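Local coordinates for protein 6-aminohexanoate-cyclic-dimer hydrolase (PDB 3A2Q) that hydrolyses the cyclic dimer of 6-aminohexanoate, a by-product of nylon-6 manufacture, to the linear dimer, at residues S257-F271 against G292-R306. The protein carries 1 engineered substitution. Sequence-based numbering, arbitrary orientation.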
loop_
_atom_site.group_PDB
_atom_site.type_symbol
_atom_site.label_atom_id
_atom_site.label_comp_id
_atom_site.label_asym_id
_atom_site.label_seq_id
_atom_site.Cartn_x
_atom_site.Cartn_y
_atom_site.Cartn_z
ATOM N N SER A 257 12.778 -16.029 20.577
ATOM C CA SER A 257 11.682 -16.916 20.198
ATOM C C SER A 257 10.337 -16.261 20.512
ATOM O O SER A 257 9.995 -16.037 21.673
ATOM C CB SER A 257 11.809 -18.248 20.943
ATOM O OG SER A 257 10.784 -19.155 20.573
ATOM N N LEU A 258 9.573 -15.956 19.469
ATOM C CA LEU A 258 8.275 -15.308 19.638
ATOM C C LEU A 258 7.113 -16.283 19.483
ATOM O O LEU A 258 7.246 -17.324 18.847
ATOM C CB LEU A 258 8.131 -14.184 18.610
ATOM C CG LEU A 258 9.219 -13.112 18.597
ATOM C CD1 LEU A 258 8.956 -12.134 17.462
ATOM C CD2 LEU A 258 9.239 -12.384 19.932
ATOM N N ARG A 259 5.974 -15.938 20.079
ATOM C CA ARG A 259 4.776 -16.758 19.974
ATOM C C ARG A 259 4.152 -16.383 18.635
ATOM O O ARG A 259 3.686 -15.256 18.453
ATOM C CB ARG A 259 3.792 -16.446 21.109
ATOM C CG ARG A 259 4.096 -17.150 22.418
ATOM C CD ARG A 259 3.673 -18.624 22.387
ATOM N NE ARG A 259 2.232 -18.810 22.587
ATOM C CZ ARG A 259 1.631 -19.995 22.679
ATOM N NH1 ARG A 259 2.341 -21.115 22.587
ATOM N NH2 ARG A 259 0.320 -20.061 22.875
ATOM N N VAL A 260 4.153 -17.327 17.706
ATOM C CA VAL A 260 3.616 -17.087 16.374
ATOM C C VAL A 260 2.399 -17.941 16.074
ATOM O O VAL A 260 2.405 -19.146 16.311
ATOM C CB VAL A 260 4.683 -17.379 15.296
ATOM C CG1 VAL A 260 4.120 -17.084 13.905
ATOM C CG2 VAL A 260 5.929 -16.557 15.561
ATOM N N GLY A 261 1.357 -17.304 15.551
ATOM C CA GLY A 261 0.155 -18.025 15.180
ATOM C C GLY A 261 0.061 -17.964 13.665
ATOM O O GLY A 261 0.342 -16.924 13.071
ATOM N N VAL A 262 -0.310 -19.068 13.028
ATOM C CA VAL A 262 -0.421 -19.086 11.577
ATOM C C VAL A 262 -1.848 -19.423 11.170
ATOM O O VAL A 262 -2.499 -20.279 11.772
ATOM C CB VAL A 262 0.573 -20.100 10.942
ATOM C CG1 VAL A 262 0.369 -21.477 11.529
ATOM C CG2 VAL A 262 0.387 -20.138 9.430
ATOM N N LEU A 263 -2.337 -18.715 10.158
ATOM C CA LEU A 263 -3.687 -18.907 9.652
ATOM C C LEU A 263 -3.619 -19.384 8.206
ATOM O O LEU A 263 -3.073 -18.689 7.342
ATOM C CB LEU A 263 -4.456 -17.584 9.721
ATOM C CG LEU A 263 -5.873 -17.564 9.132
ATOM C CD1 LEU A 263 -6.766 -18.540 9.891
ATOM C CD2 LEU A 263 -6.446 -16.146 9.218
ATOM N N THR A 264 -4.171 -20.564 7.935
ATOM C CA THR A 264 -4.155 -21.090 6.577
ATOM C C THR A 264 -5.519 -21.535 6.041
ATOM O O THR A 264 -5.621 -22.470 5.246
ATOM C CB THR A 264 -3.129 -22.233 6.431
ATOM O OG1 THR A 264 -3.366 -23.231 7.428
ATOM C CG2 THR A 264 -1.713 -21.684 6.588
ATOM N N HIS A 265 -6.568 -20.862 6.498
ATOM C CA HIS A 265 -7.925 -21.118 6.019
ATOM C C HIS A 265 -8.669 -19.802 6.214
ATOM O O HIS A 265 -8.157 -18.897 6.875
ATOM C CB HIS A 265 -8.609 -22.260 6.796
ATOM C CG HIS A 265 -9.048 -21.895 8.182
ATOM N ND1 HIS A 265 -8.168 -21.746 9.232
ATOM C CD2 HIS A 265 -10.282 -21.658 8.688
ATOM C CE1 HIS A 265 -8.841 -21.433 10.326
ATOM N NE2 HIS A 265 -10.125 -21.373 10.022
ATOM N N ASN A 266 -9.845 -19.671 5.611
ATOM C CA ASN A 266 -10.637 -18.454 5.768
ATOM C C ASN A 266 -11.547 -18.657 6.974
ATOM O O ASN A 266 -12.546 -19.366 6.888
ATOM C CB ASN A 266 -11.477 -18.190 4.524
ATOM C CG ASN A 266 -12.473 -17.070 4.732
ATOM O OD1 ASN A 266 -12.353 -16.290 5.676
ATOM N ND2 ASN A 266 -13.455 -16.976 3.845
ATOM N N PRO A 267 -11.218 -18.023 8.111
ATOM C CA PRO A 267 -12.006 -18.151 9.340
ATOM C C PRO A 267 -13.451 -17.694 9.257
ATOM O O PRO A 267 -14.267 -18.079 10.092
ATOM C CB PRO A 267 -11.201 -17.348 10.359
ATOM C CG PRO A 267 -10.505 -16.333 9.534
ATOM C CD PRO A 267 -10.102 -17.076 8.291
ATOM N N VAL A 268 -13.764 -16.869 8.264
ATOM C CA VAL A 268 -15.127 -16.379 8.104
ATOM C C VAL A 268 -15.981 -17.488 7.484
ATOM O O VAL A 268 -17.179 -17.597 7.762
ATOM C CB VAL A 268 -15.156 -15.096 7.229
ATOM C CG1 VAL A 268 -16.583 -14.572 7.096
ATOM C CG2 VAL A 268 -14.286 -14.019 7.879
ATOM N N GLY A 269 -15.347 -18.323 6.664
ATOM C CA GLY A 269 -16.045 -19.437 6.043
ATOM C C GLY A 269 -16.956 -19.099 4.879
ATOM O O GLY A 269 -17.762 -19.944 4.463
ATOM N N ASP A 270 -16.828 -17.887 4.338
ATOM C CA ASP A 270 -17.665 -17.472 3.221
ATOM C C ASP A 270 -17.048 -17.681 1.836
ATOM O O ASP A 270 -17.642 -17.330 0.817
ATOM C CB ASP A 270 -18.136 -16.019 3.420
ATOM C CG ASP A 270 -16.996 -15.017 3.516
ATOM O OD1 ASP A 270 -15.868 -15.380 3.921
ATOM O OD2 ASP A 270 -17.256 -13.838 3.201
ATOM N N PHE A 271 -15.849 -18.257 1.812
ATOM C CA PHE A 271 -15.151 -18.601 0.577
ATOM C C PHE A 271 -13.920 -19.405 0.973
ATOM O O PHE A 271 -13.442 -19.289 2.097
ATOM C CB PHE A 271 -14.776 -17.359 -0.256
ATOM C CG PHE A 271 -13.814 -16.422 0.420
ATOM C CD1 PHE A 271 -12.475 -16.769 0.584
ATOM C CD2 PHE A 271 -14.254 -15.192 0.898
ATOM C CE1 PHE A 271 -11.588 -15.905 1.222
ATOM C CE2 PHE A 271 -13.381 -14.321 1.534
ATOM C CZ PHE A 271 -12.043 -14.679 1.698
ATOM N N GLY A 292 13.492 -21.275 15.253
ATOM C CA GLY A 292 13.361 -21.352 16.696
ATOM C C GLY A 292 12.121 -20.746 17.327
ATOM O O GLY A 292 11.930 -20.866 18.537
ATOM N N HIS A 293 11.276 -20.095 16.536
ATOM C CA HIS A 293 10.074 -19.491 17.094
ATOM C C HIS A 293 9.069 -20.553 17.521
ATOM O O HIS A 293 9.149 -21.708 17.098
ATOM C CB HIS A 293 9.430 -18.549 16.072
ATOM C CG HIS A 293 10.287 -17.376 15.716
ATOM N ND1 HIS A 293 10.495 -16.318 16.572
ATOM C CD2 HIS A 293 11.010 -17.107 14.604
ATOM C CE1 HIS A 293 11.308 -15.447 16.005
ATOM N NE2 HIS A 293 11.636 -15.901 14.808
ATOM N N ASP A 294 8.133 -20.158 18.377
ATOM C CA ASP A 294 7.102 -21.069 18.847
ATOM C C ASP A 294 5.906 -20.882 17.920
ATOM O O ASP A 294 5.002 -20.091 18.199
ATOM C CB ASP A 294 6.731 -20.740 20.295
ATOM C CG ASP A 294 5.634 -21.630 20.837
ATOM O OD1 ASP A 294 5.433 -22.741 20.300
ATOM O OD2 ASP A 294 4.978 -21.220 21.817
ATOM N N VAL A 295 5.920 -21.619 16.813
ATOM C CA VAL A 295 4.871 -21.529 15.802
ATOM C C VAL A 295 3.715 -22.500 16.036
ATOM O O VAL A 295 3.923 -23.694 16.236
ATOM C CB VAL A 295 5.470 -21.764 14.404
ATOM C CG1 VAL A 295 4.416 -21.517 13.332
ATOM C CG2 VAL A 295 6.663 -20.848 14.205
ATOM N N ASN A 296 2.496 -21.974 15.985
ATOM C CA ASN A 296 1.297 -22.769 16.225
ATOM C C ASN A 296 0.154 -22.354 15.309
ATOM O O ASN A 296 0.124 -21.228 14.819
ATOM C CB ASN A 296 0.834 -22.570 17.670
ATOM C CG ASN A 296 1.901 -22.918 18.678
ATOM O OD1 ASN A 296 2.162 -24.089 18.938
ATOM N ND2 ASN A 296 2.538 -21.897 19.247
ATOM N N ASP A 297 -0.788 -23.263 15.080
ATOM C CA ASP A 297 -1.945 -22.929 14.263
ATOM C C ASP A 297 -2.906 -22.205 15.201
ATOM O O ASP A 297 -3.584 -22.824 16.025
ATOM C CB ASP A 297 -2.605 -24.183 13.685
ATOM C CG ASP A 297 -1.803 -24.795 12.554
ATOM O OD1 ASP A 297 -0.830 -24.157 12.108
ATOM O OD2 ASP A 297 -2.148 -25.906 12.104
ATOM N N ALA A 298 -2.939 -20.884 15.087
ATOM C CA ALA A 298 -3.796 -20.076 15.935
ATOM C C ALA A 298 -4.002 -18.715 15.296
ATOM O O ALA A 298 -3.191 -18.267 14.489
ATOM C CB ALA A 298 -3.165 -19.915 17.308
ATOM N N TYR A 299 -5.084 -18.054 15.675
ATOM C CA TYR A 299 -5.394 -16.752 15.116
ATOM C C TYR A 299 -6.450 -16.055 15.961
ATOM O O TYR A 299 -7.173 -16.697 16.723
ATOM C CB TYR A 299 -5.903 -16.937 13.686
ATOM C CG TYR A 299 -7.181 -17.744 13.602
ATOM C CD1 TYR A 299 -8.431 -17.121 13.642
ATOM C CD2 TYR A 299 -7.143 -19.134 13.476
ATOM C CE1 TYR A 299 -9.609 -17.860 13.550
ATOM C CE2 TYR A 299 -8.313 -19.881 13.386
ATOM C CZ TYR A 299 -9.540 -19.239 13.421
ATOM O OH TYR A 299 -10.696 -19.981 13.312
ATOM N N PRO A 300 -6.541 -14.722 15.849
ATOM C CA PRO A 300 -7.534 -13.963 16.621
ATOM C C PRO A 300 -8.932 -14.416 16.220
ATOM O O PRO A 300 -9.276 -14.387 15.040
ATOM C CB PRO A 300 -7.261 -12.509 16.215
ATOM C CG PRO A 300 -5.816 -12.520 15.772
ATOM C CD PRO A 300 -5.691 -13.830 15.038
ATOM N N GLU A 301 -9.747 -14.831 17.184
ATOM C CA GLU A 301 -11.085 -15.297 16.832
ATOM C C GLU A 301 -11.897 -14.213 16.153
ATOM O O GLU A 301 -12.840 -14.509 15.421
ATOM C CB GLU A 301 -11.835 -15.826 18.059
ATOM C CG GLU A 301 -12.048 -14.841 19.180
ATOM C CD GLU A 301 -12.879 -15.440 20.303
ATOM O OE1 GLU A 301 -12.552 -16.562 20.753
ATOM O OE2 GLU A 301 -13.856 -14.792 20.734
ATOM N N ALA A 302 -11.523 -12.957 16.388
ATOM C CA ALA A 302 -12.224 -11.833 15.776
ATOM C C ALA A 302 -12.151 -11.923 14.258
ATOM O O ALA A 302 -13.019 -11.405 13.558
ATOM C CB ALA A 302 -11.619 -10.519 16.246
ATOM N N LEU A 303 -11.114 -12.576 13.744
ATOM C CA LEU A 303 -10.966 -12.707 12.299
ATOM C C LEU A 303 -12.065 -13.568 11.683
ATOM O O LEU A 303 -12.252 -13.563 10.465
ATOM C CB LEU A 303 -9.577 -13.270 11.944
ATOM C CG LEU A 303 -8.391 -12.349 12.279
ATOM C CD1 LEU A 303 -7.109 -12.922 11.698
ATOM C CD2 LEU A 303 -8.634 -10.959 11.713
ATOM N N GLY A 304 -12.802 -14.292 12.523
ATOM C CA GLY A 304 -13.879 -15.129 12.022
ATOM C C GLY A 304 -15.138 -14.322 11.774
ATOM O O GLY A 304 -16.156 -14.845 11.319
ATOM N N ASP A 305 -15.059 -13.027 12.060
ATOM C CA ASP A 305 -16.194 -12.130 11.898
ATOM C C ASP A 305 -15.829 -10.951 11.001
ATOM O O ASP A 305 -14.772 -10.333 11.162
ATOM C CB ASP A 305 -16.643 -11.646 13.288
ATOM C CG ASP A 305 -17.702 -10.559 13.232
ATOM O OD1 ASP A 305 -18.695 -10.711 12.490
ATOM O OD2 ASP A 305 -17.545 -9.551 13.952
ATOM N N ARG A 306 -16.682 -10.659 10.027
ATOM C CA ARG A 306 -16.424 -9.529 9.148
ATOM C C ARG A 306 -17.651 -8.623 9.128
ATOM O O ARG A 306 -17.868 -7.872 8.180
ATOM C CB ARG A 306 -16.073 -9.990 7.728
ATOM C CG ARG A 306 -15.133 -9.020 7.012
ATOM C CD ARG A 306 -14.902 -9.371 5.562
ATOM N NE ARG A 306 -14.331 -10.706 5.393
ATOM C CZ ARG A 306 -14.970 -11.728 4.833
ATOM N NH1 ARG A 306 -16.208 -11.571 4.383
ATOM N NH2 ARG A 306 -14.369 -12.906 4.718
HETATM O O HOH W 1 -11.783 -13.553 5.426
HETATM O O HOH W 2 -13.206 -19.513 12.242
#
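Arg-306 and Asp-270 form a two-pronged salt bridge. NH1 of Arg-306 meets OD2 of Asp-270 at 2.8 Å, and NH2 meets OD1 at 3.0 Å. Both oxygens are approached on their syn side and lie close to the guanidinium plane. A methyl of Val-268, CG1, sits over one guanidinium face. Asp-270 OD1 takes a second bond from Asn-266 ND2, which ties the carboxylate to the turn 266-269. Asn-266 OD1 closes an Asx turn onto Val-268 N, and a water joins OD1 to Arg-306 NH2.

A second salt bridge lies at the other end. Arg-259 NH1 donates to Asp-294 OD2 over 2.7 Å, in the guanidinium plane but 29° out of the carboxylate plane. The bends at chi2 and chi3 (-77° and -79°) fold the arginine back alongside the aspartate.

Backbone bonds pair strands 259-262 and 294-297 in parallel, alternating from Asp-294 N to Leu-258 O through to Val-262 N and Asn-296 O. Just before the strands, Leu-258 N points almost straight at His-293 ND1 (3.1 Å), in the ring plane. Gln-469 holds the other imidazole nitrogen. Ser-257 OG donates to Gly-292 O.

Apolar contacts lie on one sheet face and beyond the strands. Val-260 CB meets Val-295 CG2 at 4.1 Å on the face covered by helix 275-290. Beyond the strands, Leu-263 CD1 makes a CH-pi contact over the Tyr-299 ring, 4.0 Å from its centroid. Pro-267 CB touches Tyr-299 CE1 at 3.6 Å, and a water links Pro-267 O to Tyr-299 OH.

The pair belongs to a beta-alpha-beta crossover: strand 259-262, helix 275-290, strand 294-297. It forms one margin of the mixed sheet of this amidase-family fold, away from the probable catalytic residues.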